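Local coordinates for alkylpurine DNA glycosylase AlkC (Pseudomonas fluorescens, PDB 5VHV), which probably removes alkylated purine bases from damaged DNA as a base excision repair glycosylase, without flipping the lesion out of the helix, at residues A[51-54]-A[55-59]. Residues are numbered along the deposited sequence; the frame is centred on the assembly and turned at random.
Sequences ARVS and ESLHA
With CG beside its backbone N (chi1 -62°) and the rest of the chain extended, Glu55 runs back along helix 46-60 towards Arg52, whose own chain bends at chi2 and chi3 and crosses it at about a right angle. They form an i to i+3 side-chain pair on one face of this helix, within the alpha-helical repeat fold of the DNA alkylation repair family. Their charges stop short of a salt bridge, NE of Arg52 lying 4.2 Å from OE1 of Glu55, and a water joins them instead. It accepts from NE of Arg52 at 2.9 Å, at the edge of the guanidinium and in its plane, and donates to OE1 of Glu55 at 2.6 Å. An alanine in place of Glu55 would probably deprive this water of its carboxylate acceptor and the NE side of Arg52 of a nearby negative charge. The arginine chain is long enough for NH1 to bond the carbonyl O of Ala39. Serine suits position 56 because its short side chain can fold back onto its own helix: OG approaches the Arg52 carbonyl from above its plane, while also bonding His36 of helix 30-38. On the buried side, Val53 packs against Leu14 and Ile17, and Leu57 against Met21, of helix 11-24, CG1 of Val53 meeting CD1 of Leu57 at 4.2 Å. The small Ser54 packs against helix 87-95. O of Arg52 thus accepts two bonds, from N and OG of Ser56, each 2.8 Å long.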
# COMPACT_ATOMS: atom_id res chain seq x y z
N ALA A 51 13.05 12.19 10.11
CA ALA A 51 13.57 13.42 9.52
C ALA A 51 14.54 14.11 10.47
O ALA A 51 15.55 14.67 10.04
CB ALA A 51 12.42 14.37 9.16
N ARG A 52 14.22 14.10 11.76
CA ARG A 52 15.07 14.77 12.75
C ARG A 52 16.49 14.21 12.75
O ARG A 52 17.45 14.97 12.85
CB ARG A 52 14.44 14.65 14.13
CG ARG A 52 15.31 15.20 15.30
CD ARG A 52 15.49 16.72 15.26
NE ARG A 52 14.27 17.45 15.62
CZ ARG A 52 13.83 17.63 16.85
NH1 ARG A 52 14.50 17.12 17.87
NH2 ARG A 52 12.71 18.31 17.07
N VAL A 53 16.65 12.89 12.58
CA VAL A 53 18.00 12.32 12.57
C VAL A 53 18.83 12.93 11.43
O VAL A 53 19.99 13.29 11.61
CB VAL A 53 17.95 10.79 12.46
CG1 VAL A 53 19.34 10.23 12.20
CG2 VAL A 53 17.35 10.18 13.73
N SER A 54 18.24 13.03 10.25
CA SER A 54 18.92 13.63 9.11
C SER A 54 19.28 15.08 9.37
O SER A 54 20.41 15.53 9.09
CB SER A 54 18.04 13.49 7.86
OG SER A 54 18.47 14.32 6.80
N GLU A 55 18.33 15.85 9.92
CA GLU A 55 18.58 17.25 10.23
C GLU A 55 19.69 17.40 11.26
O GLU A 55 20.50 18.32 11.20
CB GLU A 55 17.31 17.91 10.75
CG GLU A 55 16.19 17.90 9.75
CD GLU A 55 14.85 18.26 10.36
OE1 GLU A 55 14.83 18.59 11.57
OE2 GLU A 55 13.83 18.25 9.64
N SER A 56 19.69 16.52 12.26
CA SER A 56 20.68 16.61 13.32
C SER A 56 22.07 16.32 12.78
O SER A 56 23.04 16.99 13.15
CB SER A 56 20.35 15.65 14.45
OG SER A 56 19.06 15.92 14.98
N LEU A 57 22.17 15.33 11.89
CA LEU A 57 23.45 15.06 11.25
C LEU A 57 23.91 16.28 10.46
O LEU A 57 25.06 16.72 10.58
CB LEU A 57 23.35 13.84 10.33
CG LEU A 57 23.18 12.51 11.05
CD1 LEU A 57 22.77 11.44 10.05
CD2 LEU A 57 24.43 12.12 11.80
N HIS A 58 23.01 16.87 9.66
CA HIS A 58 23.40 18.04 8.88
C HIS A 58 23.82 19.20 9.77
O HIS A 58 24.71 19.98 9.40
CB HIS A 58 22.25 18.48 7.97
CG HIS A 58 22.68 19.47 6.94
ND1 HIS A 58 22.70 20.83 7.17
CD2 HIS A 58 23.16 19.28 5.69
CE1 HIS A 58 23.16 21.44 6.09
NE2 HIS A 58 23.45 20.52 5.18
N ALA A 59 23.20 19.33 10.95
CA ALA A 59 23.50 20.47 11.82
C ALA A 59 24.89 20.38 12.44
O ALA A 59 25.49 21.42 12.73
CB ALA A 59 22.45 20.58 12.92
O HOH W 1 12.88 18.05 13.19